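Local coordinates for protein phosphoacetylglucosamine mutase (Aspergillus lentulus, PDB 5O9X) that catalyses the interconversion of N-acetylglucosamine 6-phosphate and N-acetylglucosamine 1-phosphate, a phosphomutase reaction, at residues A[339-344]-A[456-461]; A[488-493]-A[530-535]; A[500-505]-A[515-520]. The protein carries 1 engineered substitution. All coordinates share one frame; numbering follows the deposited sequence.

Contact 1 (A[339-344]-A[456-461]); sequences YANGSS and LPSRLV
Asn341 and Leu456 form a polar interdomain contact, in which the start of helix 342-350 in domain III meets the approach to edge strand 458-463 of the C-terminal sheet. One carboxamide holds both backbone polar atoms of Leu456. Asn341 ND2 donates to Leu456 O at 2.8 Å, a fairly straight bond (159°) that lies in the amide plane and meets a carbonyl lone pair. Asn341 OD1 in turn accepts from Leu456 N at 2.9 Å, with the donor tilted from the carbonyl plane. The same oxygen caps the helix, taking Ser343 N at 3.0 Å. CG stands anti to the backbone N (chi1 -164°), which directs the Asn341 amide toward Leu456 while OD1 still reaches Ser343 N, and its several bonds should fix its rotation. A water 2.7 Å from Asn341 ND2 carries the link on to Ser458 OG, which is also bonded to Gln266. Farther along, the contact turns apolar: Tyr339 CE1 lies 3.8 Å from Leu460 CD2, the two side chains roughly perpendicular, while Tyr339 OH is bonded to Arg505. Around this junction, Tyr516 of strand 513-518 touches Asn341 and Ser458, and helix 522-539 packs against Arg459 and Val461 of the edge strand.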
ATOM      1  N   TYR A 339      -0.246  -8.939 -11.548  1.00 11.39           N
ATOM      2  CA  TYR A 339       1.110  -9.282 -11.120  1.00 12.02           C
ATOM      3  C   TYR A 339       1.070 -10.531 -10.221  1.00 13.83           C
ATOM      4  O   TYR A 339       2.161 -11.046  -9.868  1.00 14.45           O
ATOM      5  CB  TYR A 339       1.712  -8.117 -10.291  1.00 12.67           C
ATOM      6  CG  TYR A 339       2.075  -6.959 -11.219  1.00 12.50           C
ATOM      7  CD1 TYR A 339       3.192  -7.071 -12.055  1.00 13.52           C
ATOM      8  CD2 TYR A 339       1.227  -5.872 -11.362  1.00 14.55           C
ATOM      9  CE1 TYR A 339       3.526  -6.073 -12.939  1.00 13.56           C
ATOM     10  CE2 TYR A 339       1.565  -4.835 -12.245  1.00 14.75           C
ATOM     11  CZ  TYR A 339       2.689  -4.993 -13.058  1.00 14.26           C
ATOM     12  OH  TYR A 339       3.010  -4.031 -14.001  1.00 14.22           O
ATOM     13  N   ALA A 340      -0.127 -10.967  -9.766  1.00 13.31           N
ATOM     14  CA  ALA A 340      -0.183 -12.168  -8.938  1.00 13.94           C
ATOM     15  C   ALA A 340       0.312 -13.399  -9.694  1.00 13.99           C
ATOM     16  O   ALA A 340      -0.028 -13.603 -10.881  1.00 15.26           O
ATOM     17  CB  ALA A 340      -1.605 -12.444  -8.431  1.00 13.64           C
ATOM     18  N   ASN A 341       1.115 -14.201  -9.042  1.00 13.12           N
ATOM     19  CA  ASN A 341       1.580 -15.436  -9.691  1.00 14.53           C
ATOM     20  C   ASN A 341       0.374 -16.336 -10.041  1.00 14.61           C
ATOM     21  O   ASN A 341      -0.555 -16.499  -9.231  1.00 14.56           O
ATOM     22  CB  ASN A 341       2.480 -16.190  -8.716  1.00 15.49           C
ATOM     23  CG  ASN A 341       3.284 -17.233  -9.411  1.00 18.79           C
ATOM     24  OD1 ASN A 341       2.777 -18.340  -9.656  1.00 18.72           O
ATOM     25  ND2 ASN A 341       4.502 -16.887  -9.783  1.00 13.88           N
ATOM     26  N   GLY A 342       0.375 -16.895 -11.261  1.00 14.66           N
ATOM     27  CA  GLY A 342      -0.777 -17.738 -11.700  1.00 15.45           C
ATOM     28  C   GLY A 342      -1.016 -18.873 -10.745  1.00 14.93           C
ATOM     29  O   GLY A 342      -2.121 -19.307 -10.654  1.00 16.47           O
ATOM     30  N   SER A 343       0.013 -19.402 -10.093  1.00 15.15           N
ATOM     31  CA  SER A 343      -0.213 -20.484  -9.137  1.00 16.79           C
ATOM     32  C   SER A 343      -1.063 -20.055  -7.915  1.00 18.87           C
ATOM     33  O   SER A 343      -1.821 -20.919  -7.346  1.00 16.18           O
ATOM     34  CB  SER A 343       1.088 -21.072  -8.633  1.00 17.38           C
ATOM     35  OG  SER A 343       1.752 -21.739  -9.704  1.00 18.54           O
ATOM     36  N   SER A 344      -0.980 -18.778  -7.522  1.00 16.77           N
ATOM     37  CA  SER A 344      -1.738 -18.289  -6.359  1.00 16.19           C
ATOM     38  C   SER A 344      -3.214 -18.189  -6.753  1.00 18.99           C
ATOM     39  O   SER A 344      -4.089 -18.568  -5.972  1.00 18.41           O
ATOM     40  CB  SER A 344      -1.209 -16.896  -5.856  1.00 15.34           C
ATOM     41  OG  SER A 344      -1.487 -15.869  -6.798  1.00 15.44           O
ATOM     42  N   LEU A 456       4.767 -20.349 -10.086  1.00 17.98           N
ATOM     43  CA  LEU A 456       5.432 -20.408 -11.427  1.00 17.96           C
ATOM     44  C   LEU A 456       6.661 -19.496 -11.423  1.00 17.54           C
ATOM     45  O   LEU A 456       6.590 -18.389 -10.916  1.00 16.35           O
ATOM     46  CB  LEU A 456       4.457 -19.903 -12.506  1.00 18.20           C
ATOM     47  CG  LEU A 456       3.219 -20.802 -12.656  1.00 20.09           C
ATOM     48  CD1 LEU A 456       2.242 -20.126 -13.643  1.00 18.95           C
ATOM     49  CD2 LEU A 456       3.589 -22.180 -13.191  1.00 19.59           C
ATOM     50  N   PRO A 457       7.806 -19.958 -11.968  1.00 17.92           N
ATOM     51  CA  PRO A 457       8.958 -19.061 -12.154  1.00 17.81           C
ATOM     52  C   PRO A 457       8.472 -17.794 -12.832  1.00 18.20           C
ATOM     53  O   PRO A 457       7.681 -17.875 -13.789  1.00 18.01           O
ATOM     54  CB  PRO A 457       9.885 -19.880 -13.080  1.00 18.10           C
ATOM     55  CG  PRO A 457       9.673 -21.325 -12.506  1.00 17.51           C
ATOM     56  CD  PRO A 457       8.139 -21.365 -12.316  1.00 18.47           C
ATOM     57  N   SER A 458       8.883 -16.641 -12.303  1.00 16.48           N
ATOM     58  CA  SER A 458       8.437 -15.365 -12.887  1.00 16.09           C
ATOM     59  C   SER A 458       9.555 -14.349 -12.915  1.00 15.58           C
ATOM     60  O   SER A 458      10.647 -14.541 -12.303  1.00 15.87           O
ATOM     61  CB  SER A 458       7.249 -14.820 -12.081  1.00 16.26           C
ATOM     62  OG  SER A 458       7.678 -14.404 -10.789  1.00 16.05           O
ATOM     63  N   ARG A 459       9.283 -13.228 -13.575  1.00 14.75           N
ATOM     64  CA  ARG A 459      10.344 -12.243 -13.788  1.00 17.53           C
ATOM     65  C   ARG A 459       9.709 -10.902 -14.025  1.00 16.34           C
ATOM     66  O   ARG A 459       8.728 -10.832 -14.761  1.00 17.74           O
ATOM     67  CB  ARG A 459      11.194 -12.686 -15.042  1.00 18.27           C
ATOM     68  CG  ARG A 459      12.198 -11.657 -15.530  1.00 25.27           C
ATOM     69  CD  ARG A 459      13.398 -11.478 -14.656  1.00 27.14           C
ATOM     70  NE  ARG A 459      14.027 -12.798 -14.319  1.00 37.07           N
ATOM     71  CZ  ARG A 459      15.264 -12.944 -13.849  1.00 43.35           C
ATOM     72  NH1 ARG A 459      16.035 -11.870 -13.709  1.00 48.77           N
ATOM     73  NH2 ARG A 459      15.743 -14.145 -13.512  1.00 39.60           N
ATOM     74  N   LEU A 460      10.262  -9.855 -13.395  1.00 16.20           N
ATOM     75  CA  LEU A 460       9.889  -8.449 -13.714  1.00 15.25           C
ATOM     76  C   LEU A 460      11.021  -7.783 -14.450  1.00 15.19           C
ATOM     77  O   LEU A 460      12.203  -7.999 -14.089  1.00 15.53           O
ATOM     78  CB  LEU A 460       9.619  -7.637 -12.418  1.00 14.77           C
ATOM     79  CG  LEU A 460       8.254  -7.963 -11.729  1.00 16.15           C
ATOM     80  CD1 LEU A 460       8.217  -7.535 -10.256  1.00 15.18           C
ATOM     81  CD2 LEU A 460       7.009  -7.405 -12.487  1.00 13.63           C
ATOM     82  N   VAL A 461      10.717  -6.981 -15.477  1.00 14.09           N
ATOM     83  CA  VAL A 461      11.763  -6.156 -16.148  1.00 13.70           C
ATOM     84  C   VAL A 461      11.259  -4.737 -16.237  1.00 15.28           C
ATOM     85  O   VAL A 461      10.123  -4.518 -16.741  1.00 13.79           O
ATOM     86  CB  VAL A 461      12.006  -6.630 -17.609  1.00 15.00           C
ATOM     87  CG1 VAL A 461      13.185  -5.821 -18.282  1.00 16.53           C
ATOM     88  CG2 VAL A 461      12.325  -8.098 -17.631  1.00 16.23           C
TER
HETATM   89  O   HOH W   1       5.447 -14.385  -9.270  1.00 22.22           O

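Contact 2 (A[488-493]-A[530-535]); sequences AKIDSL and TRVANA
Leu493 points from helix 486-495 toward helix 522-539, and both its methyl branches make contact, CD1 with Val532 and Arg531, CD2 with Arg531. CD1 rests 3.8 Å from Val532 CG2, the leucine and valine side chains passing antiparallel, and also reaches Arg531 CB. CD2 follows the aliphatic part of the arginine, 3.9 Å from Arg531 CD. Extended from CG to NE, the Arg531 chain offers its methylenes to the leucine while its charged end leads away, to a salt bridge with Asp527. One turn back, Ile490 lies transverse to Val532: Ile490 CG1 meets Val532 CG1 at 4.1 Å. Val532 thus serves both neighbours, one methyl to each, because CG1 stands anti to its backbone N (chi1 173°) and CG2 beside it. Toward the solvent the chemistry changes. A water accepts from Lys489 NZ at 3.0 Å and donates to Ala535 O at 2.7 Å, bridging the helices where no direct bond joins them. The axes of 488-493 and 530-535 run nearly antiparallel (168°) and approach to 10.2 Å. With Ile490 touching Ala504 and Val532 touching Ser502 of strand 501-506, this is the helical layer of a two-layer alpha/beta sandwich, as in the TBP-like C-terminal domain of phosphohexomutases.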
ATOM      1  N   ALA A 488      -0.545  -8.005 -29.983  1.00 16.84           N
ATOM      2  CA  ALA A 488      -0.414  -9.126 -30.926  1.00 19.38           C
ATOM      3  C   ALA A 488       0.913  -9.871 -30.724  1.00 18.23           C
ATOM      4  O   ALA A 488       0.942 -11.116 -30.653  1.00 17.61           O
ATOM      5  CB  ALA A 488      -0.551  -8.634 -32.413  1.00 17.96           C
ATOM      6  N   LYS A 489       2.004  -9.117 -30.629  1.00 18.13           N
ATOM      7  CA  LYS A 489       3.349  -9.736 -30.418  1.00 17.25           C
ATOM      8  C   LYS A 489       3.389 -10.454 -29.080  1.00 16.87           C
ATOM      9  O   LYS A 489       3.900 -11.534 -28.993  1.00 14.99           O
ATOM     10  CB  LYS A 489       4.430  -8.644 -30.459  1.00 18.80           C
ATOM     11  CG  LYS A 489       4.506  -7.970 -31.826  1.00 19.44           C
ATOM     12  CD  LYS A 489       5.682  -6.962 -31.805  1.00 20.13           C
ATOM     13  CE  LYS A 489       5.759  -6.234 -33.182  1.00 22.82           C
ATOM     14  NZ  LYS A 489       7.080  -5.467 -33.201  1.00 27.17           N
ATOM     15  N   ILE A 490       2.877  -9.796 -28.024  1.00 17.09           N
ATOM     16  CA  ILE A 490       2.904 -10.371 -26.675  1.00 14.94           C
ATOM     17  C   ILE A 490       2.068 -11.635 -26.649  1.00 14.98           C
ATOM     18  O   ILE A 490       2.514 -12.603 -26.071  1.00 16.38           O
ATOM     19  CB  ILE A 490       2.431  -9.354 -25.587  1.00 14.82           C
ATOM     20  CG1 ILE A 490       3.370  -8.108 -25.557  1.00 12.78           C
ATOM     21  CG2 ILE A 490       2.363 -10.028 -24.191  1.00 15.28           C
ATOM     22  CD1 ILE A 490       2.951  -6.969 -24.593  1.00 13.51           C
ATOM     23  N   ASP A 491       0.861 -11.624 -27.241  1.00 14.91           N
ATOM     24  CA  ASP A 491       0.031 -12.853 -27.297  1.00 17.99           C
ATOM     25  C   ASP A 491       0.769 -13.986 -28.007  1.00 18.42           C
ATOM     26  O   ASP A 491       0.728 -15.166 -27.552  1.00 18.05           O
ATOM     27  CB  ASP A 491      -1.309 -12.628 -28.067  1.00 18.88           C
ATOM     28  CG  ASP A 491      -2.284 -11.719 -27.287  1.00 24.43           C
ATOM     29  OD1 ASP A 491      -2.074 -11.477 -26.081  1.00 23.82           O
ATOM     30  OD2 ASP A 491      -3.232 -11.200 -27.870  1.00 21.40           O
ATOM     31  N   SER A 492       1.397 -13.634 -29.141  1.00 16.52           N
ATOM     32  CA  SER A 492       2.135 -14.657 -29.907  1.00 17.83           C
ATOM     33  C   SER A 492       3.331 -15.232 -29.046  1.00 18.00           C
ATOM     34  O   SER A 492       3.495 -16.465 -28.926  1.00 20.65           O
ATOM     35  CB  SER A 492       2.596 -14.087 -31.274  1.00 18.59           C
ATOM     36  OG  SER A 492       3.406 -15.088 -31.866  1.00 22.96           O
ATOM     37  N   LEU A 493       4.108 -14.365 -28.393  1.00 16.66           N
ATOM     38  CA  LEU A 493       5.256 -14.808 -27.580  1.00 16.66           C
ATOM     39  C   LEU A 493       4.778 -15.698 -26.413  1.00 18.11           C
ATOM     40  O   LEU A 493       5.355 -16.783 -26.166  1.00 18.48           O
ATOM     41  CB  LEU A 493       6.019 -13.588 -27.006  1.00 14.68           C
ATOM     42  CG  LEU A 493       6.884 -12.849 -28.066  1.00 14.66           C
ATOM     43  CD1 LEU A 493       7.447 -11.627 -27.441  1.00 14.08           C
ATOM     44  CD2 LEU A 493       8.071 -13.754 -28.426  1.00 16.97           C
ATOM     45  N   THR A 530      12.348 -11.429 -21.443  1.00 14.03           N
ATOM     46  CA  THR A 530      13.355 -10.677 -22.194  1.00 14.91           C
ATOM     47  C   THR A 530      12.797 -10.361 -23.586  1.00 15.36           C
ATOM     48  O   THR A 530      12.998  -9.249 -24.117  1.00 16.35           O
ATOM     49  CB  THR A 530      14.648 -11.482 -22.341  1.00 16.09           C
ATOM     50  OG1 THR A 530      15.200 -11.692 -21.052  1.00 16.96           O
ATOM     51  CG2 THR A 530      15.762 -10.705 -23.198  1.00 19.27           C
ATOM     52  N   ARG A 531      12.150 -11.330 -24.238  1.00 15.46           N
ATOM     53  CA  ARG A 531      11.605 -11.075 -25.594  1.00 14.96           C
ATOM     54  C   ARG A 531      10.493 -10.018 -25.607  1.00 14.47           C
ATOM     55  O   ARG A 531      10.410  -9.112 -26.531  1.00 13.04           O
ATOM     56  CB  ARG A 531      11.075 -12.407 -26.251  1.00 13.43           C
ATOM     57  CG  ARG A 531      12.221 -13.351 -26.556  1.00 13.45           C
ATOM     58  CD  ARG A 531      11.652 -14.676 -27.057  1.00 14.17           C
ATOM     59  NE  ARG A 531      12.674 -15.705 -27.379  1.00 15.93           N
ATOM     60  CZ  ARG A 531      13.146 -15.937 -28.625  1.00 18.02           C
ATOM     61  NH1 ARG A 531      12.782 -15.172 -29.673  1.00 14.77           N
ATOM     62  NH2 ARG A 531      14.003 -16.915 -28.817  1.00 16.24           N
ATOM     63  N   VAL A 532       9.638 -10.091 -24.582  1.00 14.54           N
ATOM     64  CA  VAL A 532       8.549  -9.035 -24.398  1.00 13.08           C
ATOM     65  C   VAL A 532       9.216  -7.691 -24.107  1.00 14.38           C
ATOM     66  O   VAL A 532       8.826  -6.656 -24.713  1.00 13.70           O
ATOM     67  CB  VAL A 532       7.516  -9.435 -23.281  1.00 14.17           C
ATOM     68  CG1 VAL A 532       6.536  -8.262 -23.012  1.00 12.36           C
ATOM     69  CG2 VAL A 532       6.714 -10.674 -23.791  1.00 14.16           C
ATOM     70  N   ALA A 533      10.182  -7.660 -23.154  1.00 13.43           N
ATOM     71  CA  ALA A 533      10.808  -6.355 -22.897  1.00 14.69           C
ATOM     72  C   ALA A 533      11.474  -5.745 -24.177  1.00 15.35           C
ATOM     73  O   ALA A 533      11.503  -4.524 -24.330  1.00 14.97           O
ATOM     74  CB  ALA A 533      11.875  -6.532 -21.804  1.00 16.72           C
ATOM     75  N   ASN A 534      12.128  -6.584 -24.984  1.00 14.97           N
ATOM     76  CA  ASN A 534      12.768  -6.037 -26.218  1.00 16.92           C
ATOM     77  C   ASN A 534      11.703  -5.496 -27.183  1.00 17.99           C
ATOM     78  O   ASN A 534      11.873  -4.456 -27.758  1.00 19.79           O
ATOM     79  CB  ASN A 534      13.566  -7.119 -26.891  1.00 17.02           C
ATOM     80  CG  ASN A 534      14.895  -7.350 -26.174  1.00 18.85           C
ATOM     81  OD1 ASN A 534      15.346  -6.519 -25.354  1.00 17.71           O
ATOM     82  ND2 ASN A 534      15.527  -8.455 -26.489  1.00 17.26           N
ATOM     83  N   ALA A 535      10.579  -6.178 -27.300  1.00 16.03           N
ATOM     84  CA  ALA A 535       9.419  -5.656 -28.133  1.00 16.27           C
ATOM     85  C   ALA A 535       8.872  -4.326 -27.613  1.00 16.91           C
ATOM     86  O   ALA A 535       8.576  -3.370 -28.400  1.00 16.73           O
ATOM     87  CB  ALA A 535       8.325  -6.736 -28.214  1.00 15.24           C
TER
HETATM   88  O   HOH W   2       7.843  -3.703 -30.946  1.00 26.47           O

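Contact 3 (A[500-505]-A[515-520]); sequences GRSFAR and VYAEAA. With G16 (1,6-di-O-phosphono-alpha-D-glucopyranose), chain B.
Gly500 opens the pairing with a CA-H...O contact, its CA 3.4 Å from Glu518 O. Arg501 then forms a hydrogen-bonded antiparallel pair with Glu518: Arg501 N donates to Glu518 O at 3.0 Å, and Glu518 N returns the bond to Arg501 O. Their side chains share a face of the sheet and form a salt bridge, with Glu518 OE2 at the guanidinium edge; the approach of NH1 to OE2 is implausibly short and Arg501 was modelled in two conformers, so its exact geometry is doubtful. The Glu518 carboxylate is also steadied by Tyr516, whose OH donates to OE1 at 2.6 Å. Ser502 turns to the other face, yet its OG bends back to Tyr516 O at 2.6 Å, and the same oxygen accepts from Phe503 N, two donors on one carbonyl. At Phe503 the chi1 of 67° puts CG between the backbone N and the carbonyl carbon, and CE1 comes within 3.6 Å of Tyr516 CB. The two rings lie obliquely, planes 45° apart. Ala504 makes a small apolar contact, its CB 4.1 Å from Val515 CG2. Arg505 ends the walk in the ligand pocket: its NH1 reaches O1P of glucose 1,6-bisphosphate at 2.8 Å and its NH2 reaches O3P at 2.9 Å, both bonds nearly straight (168°). The guanidinium thus grips the 6-phosphate edge-on, while Glu477 holds its NE. The whole is a beta hairpin, with 513-518 as the middle strand between 501-506 and 458-463. Helix 522-539 covers the face of Ser502, Ala504 and Val515, whereas Phe503, Tyr516 and Glu518 face domain III, where Glu518 OE1 accepts from Gly342 N.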
ATOM      1  N   GLY A 500       2.861 -19.998 -20.174  1.00 19.04           N
ATOM      2  CA  GLY A 500       3.336 -18.640 -20.515  1.00 15.96           C
ATOM      3  C   GLY A 500       2.302 -17.561 -20.328  1.00 17.11           C
ATOM      4  O   GLY A 500       1.185 -17.635 -20.915  1.00 17.83           O
ATOM      5  N   ARG A 501       2.658 -16.528 -19.543  1.00 15.88           N
ATOM      6  CA  ARG A 501       1.768 -15.382 -19.358  0.50 17.54           C
ATOM      7  C   ARG A 501       2.636 -14.152 -19.155  1.00 16.17           C
ATOM      8  O   ARG A 501       3.507 -14.144 -18.289  1.00 14.97           O
ATOM      9  CB  ARG A 501       0.777 -15.600 -18.202  0.50 19.42           C
ATOM     10  CG  ARG A 501      -0.515 -14.752 -18.319  0.50 22.54           C
ATOM     11  CD  ARG A 501      -1.573 -15.017 -17.220  0.50 25.09           C
ATOM     12  NE  ARG A 501      -1.615 -13.844 -16.376  0.50 28.48           N
ATOM     13  CZ  ARG A 501      -0.825 -13.652 -15.327  0.50 28.83           C
ATOM     14  NH1 ARG A 501       0.004 -14.597 -14.932  0.50 29.41           N
ATOM     15  NH2 ARG A 501      -0.881 -12.522 -14.672  0.50 27.07           N
ATOM     16  N   SER A 502       2.416 -13.138 -19.995  1.00 16.61           N
ATOM     17  CA  SER A 502       3.194 -11.892 -19.884  1.00 14.71           C
ATOM     18  C   SER A 502       2.340 -10.712 -20.195  1.00 15.03           C
ATOM     19  O   SER A 502       1.431 -10.797 -21.027  1.00 15.82           O
ATOM     20  CB  SER A 502       4.497 -11.949 -20.759  1.00 15.78           C
ATOM     21  OG  SER A 502       5.263 -10.758 -20.566  1.00 16.22           O
ATOM     22  N   PHE A 503       2.565  -9.582 -19.485  1.00 14.16           N
ATOM     23  CA  PHE A 503       1.875  -8.346 -19.849  1.00 14.15           C
ATOM     24  C   PHE A 503       2.811  -7.150 -19.576  1.00 14.69           C
ATOM     25  O   PHE A 503       3.672  -7.241 -18.739  1.00 15.94           O
ATOM     26  CB  PHE A 503       0.547  -8.132 -19.150  1.00 13.12           C
ATOM     27  CG  PHE A 503       0.682  -7.902 -17.663  1.00 14.56           C
ATOM     28  CD1 PHE A 503       0.976  -9.015 -16.766  1.00 13.11           C
ATOM     29  CD2 PHE A 503       0.431  -6.642 -17.119  1.00 14.92           C
ATOM     30  CE1 PHE A 503       1.103  -8.789 -15.369  1.00 14.34           C
ATOM     31  CE2 PHE A 503       0.564  -6.436 -15.708  1.00 14.60           C
ATOM     32  CZ  PHE A 503       0.948  -7.493 -14.861  1.00 14.68           C
ATOM     33  N   ALA A 504       2.598  -6.059 -20.309  1.00 14.45           N
ATOM     34  CA  ALA A 504       3.376  -4.820 -20.155  1.00 13.02           C
ATOM     35  C   ALA A 504       2.426  -3.642 -19.870  1.00 15.20           C
ATOM     36  O   ALA A 504       1.350  -3.523 -20.494  1.00 13.06           O
ATOM     37  CB  ALA A 504       4.177  -4.534 -21.467  1.00 13.65           C
ATOM     38  N   ARG A 505       2.836  -2.687 -19.003  1.00 14.46           N
ATOM     39  CA  ARG A 505       1.961  -1.531 -18.756  1.00 15.08           C
ATOM     40  C   ARG A 505       2.879  -0.444 -18.204  1.00 15.91           C
ATOM     41  O   ARG A 505       3.938  -0.737 -17.580  1.00 13.72           O
ATOM     42  CB  ARG A 505       0.854  -1.767 -17.729  1.00 15.22           C
ATOM     43  CG  ARG A 505       1.353  -2.438 -16.420  1.00 17.02           C
ATOM     44  CD  ARG A 505       0.244  -2.525 -15.335  1.00 16.99           C
ATOM     45  NE  ARG A 505       0.007  -1.224 -14.680  1.00 15.68           N
ATOM     46  CZ  ARG A 505       0.797  -0.681 -13.724  1.00 16.57           C
ATOM     47  NH1 ARG A 505       1.947  -1.254 -13.322  1.00 14.98           N
ATOM     48  NH2 ARG A 505       0.449   0.474 -13.183  1.00 15.67           N
ATOM     49  N   VAL A 515       7.368  -4.947 -17.338  1.00 15.38           N
ATOM     50  CA  VAL A 515       7.050  -6.214 -17.995  1.00 13.80           C
ATOM     51  C   VAL A 515       7.042  -7.274 -16.910  1.00 14.40           C
ATOM     52  O   VAL A 515       8.024  -7.405 -16.157  1.00 14.99           O
ATOM     53  CB  VAL A 515       8.112  -6.553 -19.071  1.00 15.25           C
ATOM     54  CG1 VAL A 515       7.950  -7.999 -19.600  1.00 15.70           C
ATOM     55  CG2 VAL A 515       7.995  -5.504 -20.231  1.00 15.22           C
ATOM     56  N   TYR A 516       6.008  -8.097 -16.963  1.00 12.90           N
ATOM     57  CA  TYR A 516       5.952  -9.262 -16.087  1.00 13.06           C
ATOM     58  C   TYR A 516       5.844 -10.488 -16.988  1.00 13.27           C
ATOM     59  O   TYR A 516       5.128 -10.468 -18.007  1.00 13.81           O
ATOM     60  CB  TYR A 516       4.665  -9.106 -15.231  1.00 12.28           C
ATOM     61  CG  TYR A 516       4.390 -10.388 -14.416  1.00 13.11           C
ATOM     62  CD1 TYR A 516       5.087 -10.602 -13.225  1.00 14.00           C
ATOM     63  CD2 TYR A 516       3.530 -11.424 -14.918  1.00 13.09           C
ATOM     64  CE1 TYR A 516       4.877 -11.806 -12.446  1.00 13.02           C
ATOM     65  CE2 TYR A 516       3.328 -12.633 -14.150  1.00 13.01           C
ATOM     66  CZ  TYR A 516       4.021 -12.799 -12.933  1.00 14.04           C
ATOM     67  OH  TYR A 516       3.881 -13.991 -12.167  1.00 13.19           O
ATOM     68  N   ALA A 517       6.525 -11.591 -16.612  1.00 13.53           N
ATOM     69  CA  ALA A 517       6.322 -12.836 -17.312  1.00 15.41           C
ATOM     70  C   ALA A 517       6.368 -13.956 -16.269  1.00 15.37           C
ATOM     71  O   ALA A 517       7.155 -13.881 -15.356  1.00 14.78           O
ATOM     72  CB  ALA A 517       7.359 -13.054 -18.424  1.00 14.88           C
ATOM     73  N   GLU A 518       5.559 -14.968 -16.470  1.00 14.43           N
ATOM     74  CA  GLU A 518       5.668 -16.222 -15.753  1.00 14.01           C
ATOM     75  C   GLU A 518       5.618 -17.386 -16.796  1.00 15.31           C
ATOM     76  O   GLU A 518       5.055 -17.237 -17.894  1.00 16.55           O
ATOM     77  CB  GLU A 518       4.592 -16.348 -14.677  1.00 14.64           C
ATOM     78  CG  GLU A 518       3.164 -16.345 -15.252  1.00 14.80           C
ATOM     79  CD  GLU A 518       2.072 -16.380 -14.182  1.00 15.01           C
ATOM     80  OE1 GLU A 518       2.355 -15.891 -13.034  1.00 17.25           O
ATOM     81  OE2 GLU A 518       0.921 -16.816 -14.519  1.00 15.47           O
ATOM     82  N   ALA A 519       6.240 -18.510 -16.448  1.00 15.72           N
ATOM     83  CA  ALA A 519       6.034 -19.736 -17.234  1.00 16.95           C
ATOM     84  C   ALA A 519       6.329 -20.936 -16.321  1.00 16.91           C
ATOM     85  O   ALA A 519       6.693 -20.728 -15.156  1.00 20.32           O
ATOM     86  CB  ALA A 519       6.965 -19.715 -18.466  1.00 15.87           C
ATOM     87  N   ALA A 520       6.314 -22.160 -16.859  1.00 19.34           N
ATOM     88  CA  ALA A 520       6.481 -23.344 -15.998  1.00 17.76           C
ATOM     89  C   ALA A 520       7.889 -23.575 -15.546  1.00 21.28           C
ATOM     90  O   ALA A 520       8.119 -24.265 -14.555  1.00 19.51           O
ATOM     91  CB  ALA A 520       5.956 -24.579 -16.748  1.00 17.95           C
TER
HETATM   92  C1  G16 B 601       2.303   2.258  -5.218  1.00 19.76           C
HETATM   93  C2  G16 B 601       0.838   1.852  -5.090  1.00 27.33           C
HETATM   94  C3  G16 B 601       0.686   0.316  -5.332  1.00 24.16           C
HETATM   95  C4  G16 B 601       1.255  -0.163  -6.657  1.00 22.73           C
HETATM   96  C5  G16 B 601       2.715   0.266  -6.721  1.00 22.52           C
HETATM   97  C6  G16 B 601       3.356   0.128  -8.082  1.00 20.51           C
HETATM   98  O1  G16 B 601       3.059   1.592  -4.202  1.00 20.16           O
HETATM   99  O2  G16 B 601       0.228   2.234  -3.819  1.00 31.53           O
HETATM  100  O3  G16 B 601      -0.640   0.014  -5.152  1.00 27.54           O
HETATM  101  O4  G16 B 601       1.231  -1.643  -6.857  1.00 22.37           O
HETATM  102  O5  G16 B 601       2.862   1.693  -6.530  1.00 20.78           O
HETATM  103  O6  G16 B 601       2.567   0.983  -9.026  1.00 16.99           O
HETATM  104  P   G16 B 601       3.083   1.127 -10.557  1.00 16.36           P
HETATM  105  O1P G16 B 601       3.319  -0.288 -11.135  1.00 15.51           O
HETATM  106  O2P G16 B 601       4.436   1.878 -10.530  1.00 16.18           O
HETATM  107  O3P G16 B 601       2.067   1.999 -11.326  1.00 18.19           O
HETATM  108  P'  G16 B 601       3.921   2.396  -3.064  1.00 18.22           P
HETATM  109  O1X G16 B 601       3.138   3.687  -2.702  1.00 17.73           O
HETATM  110  O2X G16 B 601       5.247   2.863  -3.745  1.00 17.83           O
HETATM  111  O3X G16 B 601       4.275   1.434  -1.983  1.00 18.11           O

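In the fold
All three contacts involve the C-terminal domain, and contact 1 reaches out of it to domain III. Contact 3, the most buried, is a strand pair of the sheet, joined by backbone hydrogen bonds with polar and aromatic side chains on one face. Contact 1 ties the sheet's edge strand to domain III through side-chain-to-backbone hydrogen bonds. Contact 2 is the helix layer on the face of Ser502, Ala504 and Val515, apolar inside and bridged by water toward solvent; both are only partly buried. Contacts 1 and 3 share one sheet, since Val461 N lies 2.8 Å from Val515 O, a probable hydrogen bond. Contacts 2 and 3 meet through packing, for example Val532 CG1 3.7 Å from Val515 CG1.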